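Local coordinates for protein CurJ (Moorea producens 3L, PDB 5TZ6) that probably catalyses dehydration, including the vinylogous kind, of a polyketide intermediate in curacin biosynthesis, and appears here as an inactive mutant holding a hydroxy-methylheptenoic acid, at residues A[24-29]-A[63-68]; A[55-60]-A[105-110]; A[166-171]-A[176-181]; A[183-188]-A[221-226]. The protein carries 1 engineered substitution. All blocks are in the same frame, centred on the assembly; numbering follows the deposited sequence.

Contacts 1 and 2 belong to the first hotdog unit, contacts 3 and 4 to the second, on the other side of the chain's centre. The first two share helix 51-65: contact 2 packs its buried middle on strand 102-110, while contact 1, only partly buried, packs Leu-64 and Thr-65 on strand 24-30. Both are purely apolar. Contacts 3 and 4 are buried near the bound acid; each adds a bridging water, and contact 3 also has a direct backbone hydrogen bond, Ile-176 to Leu-171. Their centres lie about 10 Å apart and polar bonds join them. Between the two halves, contacts 2 and 4 meet where Ile-55 of helix 51-65 packs on Phe-222 of helix 215-223.

Contact 1. Residues A[24-29]-A[63-68]; sequences IFFESY and SLTFAA
Phe-26 of strand 24-30 packs its ring against Leu-64 and Thr-65, toward the C-terminal part of helix 51-65, the helix around which the antiparallel strands of this hotdog unit wrap. The backbones stay well apart, with Phe-26 CA 9.4 Å from Leu-64 CA, and the ring spans the interval. Its CB points toward the helix, and with CG anti to the carbonyl carbon (chi1 -63°) the ring is carried outward from the strand. Along one side, CD2 lies 4.1 Å from Leu-64 CD1, and the next atom, CE2, comes to 3.7 Å from Leu-64 CB. This approach is oblique to the ring. At the far end CZ meets Thr-65 CG2 at 3.5 Å, the methyl arriving at the ring edge and in its plane. Thr-65 turns its hydroxyl back into the helix, where OG1 bonds chiefly to Ala-61 O; with OG1 so placed (chi1 39°), CG2 is left to face the ring. Lys-15 and Leu-96, on neighbouring strands, also touch Phe-26, whereas the adjacent Phe-25 meets Phe-16 of the second subunit. Replacing Phe-26 by an alanine would probably open a gap between the strand and Leu-64 and leave the Thr-65 methyl without its ring partner. That same methyl also borders a second ring atom, with Thr-65 CG2 3.9 Å from Phe-26 CE1.

Contact 2. Residues A[55-60]-A[105-110]; sequences ISLLLA and FQVISF
Leu-58 lays its CD1 methyl over one face of the Phe-105 ring in a CH-pi contact, 3.6 Å from the centroid and 27° off the ring normal. The methyl is displaced toward the rim, and its nearest ring atom is close: Leu-58 CD1 to Phe-105 CE1 is 3.2 Å, a tight fit. The other branch stands nearer the root of the ring, Leu-58 CD2 lying 3.7 Å from Phe-105 CG. Phe-105 has CG set between its backbone N and carbonyl carbon (chi1 70°), a placement that keeps the ring close to its own strand and turns a face to the leucine. Two residues along, on the same side of the strand, Val-107 meets Leu-58 tip to tip, with Val-107 CG2 4.0 Å from Leu-58 CD1. Its second methyl serves the preceding residue of the helix, Val-107 CG1 to Leu-57 CD2 being 4.2 Å. This is the classic hotdog packing of a central helix on its surrounding sheet: helix 55-60 crosses strand 105-110 at 119°, with the axes 10.3 Å apart. Ile-73 touches both Leu-58 and Phe-105. An alanine in place of Phe-105 would probably leave both leucine methyls without the surface they rest on and open a gap between helix and strand. Every group meeting here is hydrocarbon, so the cohesion comes from shape fit and dispersion, with the CH-pi contact as its one directional element.

Contact 3. Residues A[166-171]-A[176-181]; sequences EIYQHL and IHLGQS
A tight helix-to-strand reversal joins Leu-171 to Ile-176, folding helix 164-173 back on strand 176-178, which pairs with strand 41-43 at the margin of a small antiparallel sheet. The backbone link is the bond from Ile-176 N to Leu-171 O, 3.1 Å long with an N-H...O angle of 151°. The donor stands 39° out of the carbonyl plane, so the approach is from above and not along a lone pair. A water forms a second tie: it donates to Ile-176 O at 2.7 Å and to Tyr-168 O at 3.2 Å, and accepts from Leu-178 N. Apolar branches fill the angle between the two elements. Leu-171, its CG anti to the carbonyl carbon (chi1 -70°), sends CD1 to within 3.5 Å of Leu-178 CD1, while its CD2 lies 4.1 Å from Ile-176 CD1. Leu-178 CD1 is shared, since it also reaches Tyr-168 CD1 at 3.9 Å, the two side chains crossing at about a right angle. The tyrosine ring is fixed from outside the pair, its OH bonded to Ile-185 O and the ring in a cation-pi contact with Arg-183. Leu-171 also touches the bound hydroxy acid, so this packing probably helps position part of the pocket wall. The chemistry divides the work: buried backbone groups are satisfied by one direct bond and one shared water, and the apolar side chains pack together, with Leu-171 offering its hydrocarbon to the ligand.

Contact 4. Residues A[183-188]-A[221-226]; sequences RWIEQV and CFQSII
A single water carries the polar link between Ile-185 and Gln-223, two residues whose own direct contact is loose and apolar. Ile-185 N donates to this water at 2.8 Å, and the water in turn donates to Gln-223 OE1 at 3.1 Å. The setting is the second hotdog unit, where strand 185-190 passes the C-terminal part of helix 215-223. Around the water the side-chain fit is spare: Ile-185, with CG1 anti to the carbonyl carbon (chi1 -60°) and its chain extended, advances CD1 to the backbone at Gln-223 and Ser-224. There CD1 comes to 4.1 Å from Ser-224 N and 4.3 Å from Gln-223 CB. The buried surface is correspondingly small, 123 Å². Cys-197 and Met-199 of the neighbouring strand also pack on Ile-185, and just beyond it Glu-186 and Gln-187 together face Gln-198 in a classic beta bulge. The amide of Gln-223 is held at both ends, because NE2 donates to Asp-219 OD2 and to Phe-182 O while OE1 receives the water. Asp-219 and Gln-223 match the DxxxQ pattern of polyketide dehydratases, and Asp-219 lines the pocket of the bound acid. Gln-223 itself comes within about 4 Å of the ligand, so the water and strand backbone probably help fix its amide, as a second shell would. Beyond Gln-223 the backbone keeps helical torsions, and Ile-226 N bonds to Gln-223 O at 2.9 Å.

Contact 1. Residues A[24-29]-A[63-68]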
loop_
_atom_site.group_PDB
_atom_site.type_symbol
_atom_site.label_atom_id
_atom_site.label_comp_id
_atom_site.label_asym_id
_atom_site.label_seq_id
_atom_site.Cartn_x
_atom_site.Cartn_y
_atom_site.Cartn_z
ATOM N N ILE A 24 9.377 -1.615 4.726
ATOM C CA ILE A 24 8.599 -0.508 4.184
ATOM C C ILE A 24 8.467 -0.723 2.685
ATOM O O ILE A 24 9.435 -1.101 2.015
ATOM C CB ILE A 24 9.252 0.854 4.486
ATOM C CG1 ILE A 24 9.399 1.061 5.990
ATOM C CG2 ILE A 24 8.443 1.984 3.865
ATOM C CD1 ILE A 24 10.046 2.381 6.344
ATOM N N PHE A 25 7.273 -0.490 2.154
ATOM C CA PHE A 25 6.987 -0.785 0.760
ATOM C C PHE A 25 6.604 0.479 0.006
ATOM O O PHE A 25 5.892 1.337 0.533
ATOM C CB PHE A 25 5.861 -1.814 0.637
ATOM C CG PHE A 25 6.192 -3.148 1.243
ATOM C CD1 PHE A 25 5.882 -3.420 2.567
ATOM C CD2 PHE A 25 6.806 -4.133 0.486
ATOM C CE1 PHE A 25 6.186 -4.651 3.127
ATOM C CE2 PHE A 25 7.115 -5.365 1.041
ATOM C CZ PHE A 25 6.805 -5.624 2.363
ATOM N N PHE A 26 7.092 0.591 -1.224
ATOM C CA PHE A 26 6.604 1.570 -2.185
ATOM C C PHE A 26 6.126 0.847 -3.436
ATOM O O PHE A 26 6.755 -0.116 -3.887
ATOM C CB PHE A 26 7.677 2.606 -2.520
ATOM C CG PHE A 26 8.096 3.433 -1.337
ATOM C CD1 PHE A 26 9.107 3.007 -0.491
ATOM C CD2 PHE A 26 7.456 4.628 -1.056
ATOM C CE1 PHE A 26 9.482 3.771 0.608
ATOM C CE2 PHE A 26 7.825 5.394 0.045
ATOM C CZ PHE A 26 8.842 4.965 0.874
ATOM N N GLU A 27 4.995 1.291 -3.973
ATOM C CA GLU A 27 4.326 0.612 -5.071
ATOM C C GLU A 27 4.037 1.595 -6.193
ATOM O O GLU A 27 3.591 2.726 -5.955
ATOM C CB GLU A 27 3.017 -0.048 -4.614
ATOM C CG GLU A 27 2.369 -0.912 -5.683
ATOM C CD GLU A 27 1.186 -1.704 -5.161
ATOM O OE1 GLU A 27 1.404 -2.806 -4.611
ATOM O OE2 GLU A 27 0.039 -1.228 -5.303
ATOM N N SER A 28 4.274 1.131 -7.418
ATOM C CA SER A 28 4.282 1.958 -8.612
ATOM C C SER A 28 3.840 1.090 -9.779
ATOM O O SER A 28 4.092 -0.117 -9.792
ATOM C CB SER A 28 5.670 2.547 -8.870
ATOM O OG SER A 28 5.594 3.640 -9.766
ATOM N N TYR A 29 3.165 1.700 -10.751
ATOM C CA TYR A 29 2.600 0.966 -11.885
ATOM C C TYR A 29 3.306 1.416 -13.160
ATOM O O TYR A 29 3.026 2.495 -13.692
ATOM C CB TYR A 29 1.092 1.175 -11.961
ATOM C CG TYR A 29 0.392 0.781 -10.684
ATOM C CD1 TYR A 29 0.370 -0.542 -10.259
ATOM C CD2 TYR A 29 -0.241 1.732 -9.896
ATOM C CE1 TYR A 29 -0.263 -0.905 -9.082
ATOM C CE2 TYR A 29 -0.875 1.380 -8.722
ATOM C CZ TYR A 29 -0.884 0.061 -8.318
ATOM O OH TYR A 29 -1.520 -0.284 -7.145
ATOM N N SER A 63 13.228 10.161 -0.712
ATOM C CA SER A 63 12.601 11.451 -0.452
ATOM C C SER A 63 11.291 11.298 0.304
ATOM O O SER A 63 10.865 12.241 0.977
ATOM C CB SER A 63 12.360 12.203 -1.760
ATOM O OG SER A 63 11.103 11.868 -2.313
ATOM N N LEU A 64 10.666 10.125 0.253
ATOM C CA LEU A 64 9.470 9.898 1.051
ATOM C C LEU A 64 9.754 9.246 2.399
ATOM O O LEU A 64 8.811 9.019 3.165
ATOM C CB LEU A 64 8.463 9.045 0.276
ATOM C CG LEU A 64 7.865 9.672 -0.979
ATOM C CD1 LEU A 64 6.994 8.659 -1.704
ATOM C CD2 LEU A 64 7.071 10.913 -0.620
ATOM N N THR A 65 11.011 8.948 2.723
ATOM C CA THR A 65 11.291 8.356 4.029
ATOM C C THR A 65 12.264 9.164 4.872
ATOM O O THR A 65 12.043 9.310 6.076
ATOM C CB THR A 65 11.826 6.923 3.877
ATOM O OG1 THR A 65 12.718 6.857 2.762
ATOM C CG2 THR A 65 10.680 5.951 3.661
ATOM N N PHE A 66 13.331 9.701 4.288
ATOM C CA PHE A 66 14.264 10.499 5.068
ATOM C C PHE A 66 13.765 11.937 5.190
ATOM O O PHE A 66 12.954 12.413 4.390
ATOM C CB PHE A 66 15.657 10.475 4.436
ATOM C CG PHE A 66 16.297 9.112 4.424
ATOM C CD1 PHE A 66 16.241 8.295 5.540
ATOM C CD2 PHE A 66 16.947 8.646 3.289
ATOM C CE1 PHE A 66 16.828 7.042 5.530
ATOM C CE2 PHE A 66 17.533 7.393 3.273
ATOM C CZ PHE A 66 17.472 6.591 4.392
ATOM N N ALA A 67 14.246 12.631 6.223
ATOM C CA ALA A 67 13.958 14.057 6.336
ATOM C C ALA A 67 14.929 14.912 5.529
ATOM O O ALA A 67 14.555 15.998 5.073
ATOM C CB ALA A 67 13.978 14.483 7.805
ATOM N N ALA A 68 16.158 14.444 5.336
ATOM C CA ALA A 68 17.187 15.184 4.621
ATOM C C ALA A 68 17.095 14.945 3.113
ATOM O O ALA A 68 16.402 14.045 2.632
ATOM C CB ALA A 68 18.575 14.807 5.144
#

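Contact 2. Residues A[55-60]-A[105-110]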
loop_
_atom_site.group_PDB
_atom_site.type_symbol
_atom_site.label_atom_id
_atom_site.label_comp_id
_atom_site.label_asym_id
_atom_site.label_seq_id
_atom_site.Cartn_x
_atom_site.Cartn_y
_atom_site.Cartn_z
ATOM N N ILE A 55 17.422 3.643 -10.042
ATOM C CA ILE A 55 18.120 4.588 -9.173
ATOM C C ILE A 55 17.236 5.799 -8.889
ATOM O O ILE A 55 17.066 6.216 -7.736
ATOM C CB ILE A 55 19.466 4.995 -9.797
ATOM C CG1 ILE A 55 20.361 3.759 -9.952
ATOM C CG2 ILE A 55 20.118 6.122 -9.005
ATOM C CD1 ILE A 55 21.828 4.069 -10.091
ATOM N N SER A 56 16.654 6.377 -9.939
ATOM C CA SER A 56 15.741 7.500 -9.746
ATOM C C SER A 56 14.567 7.112 -8.843
ATOM O O SER A 56 14.135 7.900 -7.987
ATOM C CB SER A 56 15.272 8.001 -11.116
ATOM O OG SER A 56 14.202 8.915 -11.009
ATOM N N LEU A 57 14.078 5.877 -8.981
ATOM C CA LEU A 57 12.973 5.397 -8.153
ATOM C C LEU A 57 13.375 5.316 -6.685
ATOM O O LEU A 57 12.591 5.675 -5.791
ATOM C CB LEU A 57 12.503 4.037 -8.664
ATOM C CG LEU A 57 11.319 3.350 -7.983
ATOM C CD1 LEU A 57 10.081 4.222 -8.045
ATOM C CD2 LEU A 57 11.053 2.008 -8.651
ATOM N N LEU A 58 14.598 4.853 -6.413
ATOM C CA LEU A 58 15.037 4.791 -5.023
ATOM C C LEU A 58 15.251 6.187 -4.456
ATOM O O LEU A 58 14.953 6.431 -3.285
ATOM C CB LEU A 58 16.297 3.945 -4.899
ATOM C CG LEU A 58 15.959 2.460 -5.052
ATOM C CD1 LEU A 58 17.130 1.670 -5.615
ATOM C CD2 LEU A 58 15.502 1.892 -3.715
ATOM N N LEU A 59 15.758 7.123 -5.261
ATOM C CA LEU A 59 15.818 8.495 -4.771
ATOM C C LEU A 59 14.431 8.994 -4.386
ATOM O O LEU A 59 14.274 9.690 -3.374
ATOM C CB LEU A 59 16.458 9.420 -5.808
ATOM C CG LEU A 59 17.933 9.158 -6.127
ATOM C CD1 LEU A 59 18.492 10.241 -7.045
ATOM C CD2 LEU A 59 18.756 9.047 -4.862
ATOM N N ALA A 60 13.408 8.649 -5.173
ATOM C CA ALA A 60 12.048 9.021 -4.785
ATOM C C ALA A 60 11.674 8.429 -3.425
ATOM O O ALA A 60 11.257 9.154 -2.507
ATOM C CB ALA A 60 11.054 8.583 -5.857
ATOM N N PHE A 105 17.650 -2.587 0.259
ATOM C CA PHE A 105 16.515 -2.449 -0.630
ATOM C C PHE A 105 16.559 -3.510 -1.714
ATOM O O PHE A 105 17.635 -3.907 -2.188
ATOM C CB PHE A 105 16.456 -1.039 -1.275
ATOM C CG PHE A 105 17.544 -0.788 -2.275
ATOM C CD1 PHE A 105 17.427 -1.263 -3.581
ATOM C CD2 PHE A 105 18.683 -0.083 -1.920
ATOM C CE1 PHE A 105 18.439 -1.046 -4.516
ATOM C CE2 PHE A 105 19.697 0.145 -2.853
ATOM C CZ PHE A 105 19.574 -0.340 -4.150
ATOM N N GLN A 106 15.359 -3.945 -2.102
ATOM C CA GLN A 106 15.129 -4.712 -3.317
ATOM C C GLN A 106 14.041 -4.023 -4.131
ATOM O O GLN A 106 12.950 -3.764 -3.616
ATOM C CB GLN A 106 14.707 -6.150 -2.998
ATOM C CG GLN A 106 15.805 -7.005 -2.408
ATOM C CD GLN A 106 15.338 -8.412 -2.100
ATOM O OE1 GLN A 106 14.535 -8.625 -1.190
ATOM N NE2 GLN A 106 15.839 -9.384 -2.863
ATOM N N VAL A 107 14.338 -3.726 -5.390
ATOM C CA VAL A 107 13.347 -3.286 -6.363
ATOM C C VAL A 107 12.951 -4.491 -7.204
ATOM O O VAL A 107 13.789 -5.046 -7.937
ATOM C CB VAL A 107 13.884 -2.156 -7.257
ATOM C CG1 VAL A 107 12.838 -1.780 -8.293
ATOM C CG2 VAL A 107 14.277 -0.940 -6.431
ATOM N N ILE A 108 11.667 -4.866 -7.107
ATOM C CA ILE A 108 11.099 -6.051 -7.742
ATOM C C ILE A 108 9.877 -5.636 -8.558
ATOM O O ILE A 108 9.367 -4.523 -8.431
ATOM C CB ILE A 108 10.692 -7.135 -6.721
ATOM C CG1 ILE A 108 9.441 -6.704 -5.956
ATOM C CG2 ILE A 108 11.829 -7.425 -5.753
ATOM C CD1 ILE A 108 8.907 -7.782 -5.044
ATOM N N SER A 109 9.400 -6.556 -9.397
ATOM C CA SER A 109 8.173 -6.339 -10.155
ATOM C C SER A 109 7.478 -7.667 -10.425
ATOM O O SER A 109 8.063 -8.745 -10.286
ATOM C CB SER A 109 8.449 -5.623 -11.477
ATOM O OG SER A 109 8.997 -6.532 -12.407
ATOM N N PHE A 110 6.211 -7.567 -10.829
ATOM C CA PHE A 110 5.364 -8.720 -11.110
ATOM C C PHE A 110 4.133 -8.242 -11.869
ATOM O O PHE A 110 3.818 -7.047 -11.885
ATOM C CB PHE A 110 4.956 -9.459 -9.825
ATOM C CG PHE A 110 4.330 -8.575 -8.772
ATOM C CD1 PHE A 110 5.110 -7.986 -7.788
ATOM C CD2 PHE A 110 2.962 -8.343 -8.761
ATOM C CE1 PHE A 110 4.539 -7.176 -6.812
ATOM C CE2 PHE A 110 2.385 -7.537 -7.789
ATOM C CZ PHE A 110 3.176 -6.954 -6.814
#

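Contact 3. Residues A[166-171]-A[176-181]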
loop_
_atom_site.group_PDB
_atom_site.type_symbol
_atom_site.label_atom_id
_atom_site.label_comp_id
_atom_site.label_asym_id
_atom_site.label_seq_id
_atom_site.Cartn_x
_atom_site.Cartn_y
_atom_site.Cartn_z
ATOM N N GLU A 166 27.783 10.408 -32.363
ATOM C CA GLU A 166 28.619 9.220 -32.268
ATOM C C GLU A 166 28.192 8.350 -31.096
ATOM O O GLU A 166 28.184 7.118 -31.197
ATOM C CB GLU A 166 30.086 9.620 -32.127
ATOM C CG GLU A 166 30.726 10.114 -33.411
ATOM C CD GLU A 166 32.235 10.220 -33.295
ATOM O OE1 GLU A 166 32.764 11.352 -33.360
ATOM O OE2 GLU A 166 32.892 9.170 -33.126
ATOM N N ILE A 167 27.812 8.969 -29.979
ATOM C CA ILE A 167 27.355 8.170 -28.850
ATOM C C ILE A 167 26.037 7.495 -29.192
ATOM O O ILE A 167 25.901 6.268 -29.090
ATOM C CB ILE A 167 27.237 9.038 -27.587
ATOM C CG1 ILE A 167 28.622 9.443 -27.083
ATOM C CG2 ILE A 167 26.444 8.306 -26.505
ATOM C CD1 ILE A 167 28.580 10.270 -25.814
ATOM N N TYR A 168 25.077 8.269 -29.700
ATOM C CA TYR A 168 23.769 7.677 -29.939
ATOM C C TYR A 168 23.862 6.647 -31.047
ATOM O O TYR A 168 23.306 5.545 -30.938
ATOM C CB TYR A 168 22.763 8.767 -30.294
ATOM C CG TYR A 168 22.596 9.809 -29.205
ATOM C CD1 TYR A 168 22.393 9.438 -27.889
ATOM C CD2 TYR A 168 22.669 11.169 -29.502
ATOM C CE1 TYR A 168 22.250 10.388 -26.894
ATOM C CE2 TYR A 168 22.528 12.126 -28.522
ATOM C CZ TYR A 168 22.317 11.731 -27.216
ATOM O OH TYR A 168 22.175 12.684 -26.232
ATOM N N GLN A 169 24.686 6.934 -32.051
ATOM C CA GLN A 169 24.890 5.977 -33.126
ATOM C C GLN A 169 25.526 4.709 -32.588
ATOM O O GLN A 169 25.089 3.598 -32.926
ATOM C CB GLN A 169 25.757 6.591 -34.221
ATOM C CG GLN A 169 25.969 5.669 -35.401
ATOM C CD GLN A 169 24.690 5.460 -36.190
ATOM O OE1 GLN A 169 24.100 6.418 -36.684
ATOM N NE2 GLN A 169 24.259 4.209 -36.316
ATOM N N HIS A 170 26.551 4.851 -31.732
ATOM C CA HIS A 170 27.159 3.664 -31.142
ATOM C C HIS A 170 26.097 2.783 -30.502
ATOM O O HIS A 170 26.140 1.554 -30.624
ATOM C CB HIS A 170 28.225 4.055 -30.113
ATOM C CG HIS A 170 28.784 2.889 -29.352
ATOM N ND1 HIS A 170 29.976 2.282 -29.686
ATOM C CD2 HIS A 170 28.318 2.225 -28.266
ATOM C CE1 HIS A 170 30.220 1.295 -28.841
ATOM N NE2 HIS A 170 29.226 1.235 -27.973
ATOM N N LEU A 171 25.111 3.398 -29.849
ATOM C CA LEU A 171 24.080 2.597 -29.204
ATOM C C LEU A 171 23.090 2.068 -30.229
ATOM O O LEU A 171 22.666 0.908 -30.147
ATOM C CB LEU A 171 23.373 3.425 -28.126
ATOM C CG LEU A 171 24.217 3.742 -26.885
ATOM C CD1 LEU A 171 23.475 4.693 -25.972
ATOM C CD2 LEU A 171 24.595 2.466 -26.126
ATOM N N ILE A 176 20.093 -0.560 -29.387
ATOM C CA ILE A 176 19.618 0.262 -28.283
ATOM C C ILE A 176 19.192 1.591 -28.894
ATOM O O ILE A 176 20.015 2.482 -29.126
ATOM C CB ILE A 176 20.675 0.433 -27.190
ATOM C CG1 ILE A 176 21.050 -0.930 -26.607
ATOM C CG2 ILE A 176 20.142 1.326 -26.086
ATOM C CD1 ILE A 176 22.230 -0.890 -25.669
ATOM N N HIS A 177 17.895 1.708 -29.164
ATOM C CA HIS A 177 17.307 2.854 -29.848
ATOM C C HIS A 177 16.791 3.823 -28.787
ATOM O O HIS A 177 15.788 3.545 -28.110
ATOM C CB HIS A 177 16.179 2.397 -30.769
ATOM C CG HIS A 177 16.632 1.568 -31.931
ATOM N ND1 HIS A 177 15.770 1.146 -32.921
ATOM C CD2 HIS A 177 17.859 1.116 -32.283
ATOM C CE1 HIS A 177 16.443 0.453 -33.822
ATOM N NE2 HIS A 177 17.713 0.423 -33.461
ATOM N N LEU A 178 17.477 4.955 -28.643
ATOM C CA LEU A 178 17.129 5.976 -27.662
ATOM C C LEU A 178 16.248 7.031 -28.317
ATOM O O LEU A 178 16.640 7.639 -29.318
ATOM C CB LEU A 178 18.391 6.628 -27.093
ATOM C CG LEU A 178 19.370 5.775 -26.277
ATOM C CD1 LEU A 178 20.563 6.611 -25.835
ATOM C CD2 LEU A 178 18.701 5.124 -25.072
ATOM N N GLY A 179 15.073 7.267 -27.743
ATOM C CA GLY A 179 14.209 8.329 -28.215
ATOM C C GLY A 179 14.697 9.692 -27.747
ATOM O O GLY A 179 15.794 9.850 -27.209
ATOM N N GLN A 180 13.837 10.695 -27.933
ATOM C CA GLN A 180 14.235 12.071 -27.653
ATOM C C GLN A 180 14.476 12.295 -26.166
ATOM O O GLN A 180 15.487 12.892 -25.777
ATOM C CB GLN A 180 13.161 13.034 -28.157
ATOM C CG GLN A 180 13.554 14.502 -28.102
ATOM C CD GLN A 180 12.651 15.380 -28.957
ATOM O OE1 GLN A 180 11.976 14.898 -29.868
ATOM N NE2 GLN A 180 12.633 16.675 -28.661
ATOM N N SER A 181 13.589 11.784 -25.317
ATOM C CA SER A 181 13.688 12.109 -23.905
ATOM C C SER A 181 14.890 11.466 -23.225
ATOM O O SER A 181 15.221 11.861 -22.103
ATOM C CB SER A 181 12.393 11.708 -23.202
ATOM O OG SER A 181 12.140 10.328 -23.369
HETATM O O HOH W 1 20.385 5.113 -29.666
#

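Contact 4. Residues A[183-188]-A[221-226]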
loop_
_atom_site.group_PDB
_atom_site.type_symbol
_atom_site.label_atom_id
_atom_site.label_comp_id
_atom_site.label_asym_id
_atom_site.label_seq_id
_atom_site.Cartn_x
_atom_site.Cartn_y
_atom_site.Cartn_z
ATOM N N ARG A 183 17.940 11.625 -24.753
ATOM C CA ARG A 183 19.084 12.249 -25.417
ATOM C C ARG A 183 19.341 13.610 -24.775
ATOM O O ARG A 183 18.996 14.656 -25.321
ATOM C CB ARG A 183 18.843 12.354 -26.930
ATOM C CG ARG A 183 18.770 10.985 -27.615
ATOM C CD ARG A 183 18.573 11.076 -29.117
ATOM N NE ARG A 183 18.528 9.742 -29.701
ATOM C CZ ARG A 183 19.098 9.403 -30.854
ATOM N NH1 ARG A 183 19.016 8.149 -31.293
ATOM N NH2 ARG A 183 19.780 10.306 -31.550
ATOM N N TRP A 184 19.958 13.578 -23.593
ATOM C CA TRP A 184 20.298 14.776 -22.837
ATOM C C TRP A 184 21.630 15.379 -23.257
ATOM O O TRP A 184 21.821 16.596 -23.125
ATOM C CB TRP A 184 20.370 14.457 -21.334
ATOM C CG TRP A 184 19.053 14.346 -20.612
ATOM C CD1 TRP A 184 18.084 13.405 -20.803
ATOM C CD2 TRP A 184 18.574 15.209 -19.572
ATOM N NE1 TRP A 184 17.031 13.629 -19.951
ATOM C CE2 TRP A 184 17.306 14.732 -19.184
ATOM C CE3 TRP A 184 19.092 16.341 -18.934
ATOM C CZ2 TRP A 184 16.548 15.347 -18.185
ATOM C CZ3 TRP A 184 18.337 16.955 -17.941
ATOM C CH2 TRP A 184 17.081 16.455 -17.579
ATOM N N ILE A 185 22.562 14.558 -23.732
ATOM C CA ILE A 185 23.919 15.014 -24.016
ATOM C C ILE A 185 23.913 15.850 -25.292
ATOM O O ILE A 185 23.723 15.329 -26.393
ATOM C CB ILE A 185 24.898 13.840 -24.117
ATOM C CG1 ILE A 185 24.909 13.074 -22.785
ATOM C CG2 ILE A 185 26.280 14.331 -24.513
ATOM C CD1 ILE A 185 25.819 11.883 -22.731
ATOM N N GLU A 186 24.114 17.159 -25.142
ATOM C CA GLU A 186 24.196 18.058 -26.281
ATOM C C GLU A 186 25.618 18.245 -26.783
ATOM O O GLU A 186 25.815 18.435 -27.988
ATOM C CB GLU A 186 23.616 19.430 -25.929
ATOM C CG GLU A 186 22.115 19.445 -25.716
ATOM C CD GLU A 186 21.380 20.053 -26.893
ATOM O OE1 GLU A 186 21.550 21.268 -27.136
ATOM O OE2 GLU A 186 20.637 19.317 -27.579
ATOM N N GLN A 187 26.622 18.197 -25.906
ATOM C CA GLN A 187 27.983 18.436 -26.374
ATOM C C GLN A 187 28.951 17.525 -25.638
ATOM O O GLN A 187 28.692 17.112 -24.506
ATOM C CB GLN A 187 28.382 19.903 -26.185
ATOM C CG GLN A 187 27.795 20.826 -27.226
ATOM C CD GLN A 187 28.357 22.224 -27.131
ATOM O OE1 GLN A 187 29.091 22.677 -28.011
ATOM N NE2 GLN A 187 28.028 22.915 -26.047
ATOM N N VAL A 188 30.072 17.213 -26.287
ATOM C CA VAL A 188 31.019 16.243 -25.743
ATOM C C VAL A 188 32.443 16.700 -26.022
ATOM O O VAL A 188 32.790 17.025 -27.162
ATOM C CB VAL A 188 30.783 14.834 -26.317
ATOM C CG1 VAL A 188 31.716 13.819 -25.654
ATOM C CG2 VAL A 188 29.332 14.427 -26.119
ATOM N N CYS A 221 23.868 10.163 -17.786
ATOM C CA CYS A 221 25.136 10.106 -17.071
ATOM C C CYS A 221 25.850 8.791 -17.345
ATOM O O CYS A 221 27.049 8.776 -17.642
ATOM C CB CYS A 221 24.912 10.297 -15.569
ATOM S SG CYS A 221 24.596 12.003 -15.099
ATOM N N PHE A 222 25.127 7.670 -17.259
ATOM C CA PHE A 222 25.769 6.404 -17.612
ATOM C C PHE A 222 26.183 6.352 -19.082
ATOM O O PHE A 222 27.173 5.690 -19.420
ATOM C CB PHE A 222 24.852 5.229 -17.278
ATOM C CG PHE A 222 24.515 5.118 -15.819
ATOM C CD1 PHE A 222 25.266 5.792 -14.867
ATOM C CD2 PHE A 222 23.459 4.325 -15.394
ATOM C CE1 PHE A 222 24.959 5.696 -13.522
ATOM C CE2 PHE A 222 23.148 4.217 -14.052
ATOM C CZ PHE A 222 23.899 4.906 -13.115
ATOM N N GLN A 223 25.456 7.048 -19.966
ATOM C CA GLN A 223 25.794 7.050 -21.388
ATOM C C GLN A 223 27.119 7.742 -21.643
ATOM O O GLN A 223 27.781 7.460 -22.648
ATOM C CB GLN A 223 24.715 7.749 -22.210
ATOM C CG GLN A 223 23.333 7.155 -22.139
ATOM C CD GLN A 223 22.310 8.095 -22.742
ATOM O OE1 GLN A 223 22.655 8.953 -23.548
ATOM N NE2 GLN A 223 21.053 7.955 -22.338
ATOM N N SER A 224 27.510 8.670 -20.767
ATOM C CA SER A 224 28.768 9.372 -20.995
ATOM C C SER A 224 29.935 8.405 -21.172
ATOM O O SER A 224 30.860 8.688 -21.940
ATOM C CB SER A 224 29.060 10.335 -19.843
ATOM O OG SER A 224 29.166 9.646 -18.608
ATOM N N ILE A 225 29.910 7.251 -20.496
ATOM C CA ILE A 225 31.068 6.365 -20.573
ATOM C C ILE A 225 31.249 5.843 -21.984
ATOM O O ILE A 225 32.371 5.508 -22.381
ATOM C CB ILE A 225 30.978 5.180 -19.588
ATOM C CG1 ILE A 225 30.215 4.019 -20.221
ATOM C CG2 ILE A 225 30.361 5.605 -18.257
ATOM C CD1 ILE A 225 30.862 2.675 -19.963
ATOM N N ILE A 226 30.172 5.790 -22.767
ATOM C CA ILE A 226 30.287 5.306 -24.134
ATOM C C ILE A 226 31.318 6.125 -24.893
ATOM O O ILE A 226 31.965 5.621 -25.820
ATOM C CB ILE A 226 28.914 5.358 -24.832
ATOM C CG1 ILE A 226 27.968 4.306 -24.248
ATOM C CG2 ILE A 226 29.070 5.207 -26.349
ATOM C CD1 ILE A 226 28.507 2.890 -24.312
HETATM O O HOH W 2 21.889 11.950 -22.991
#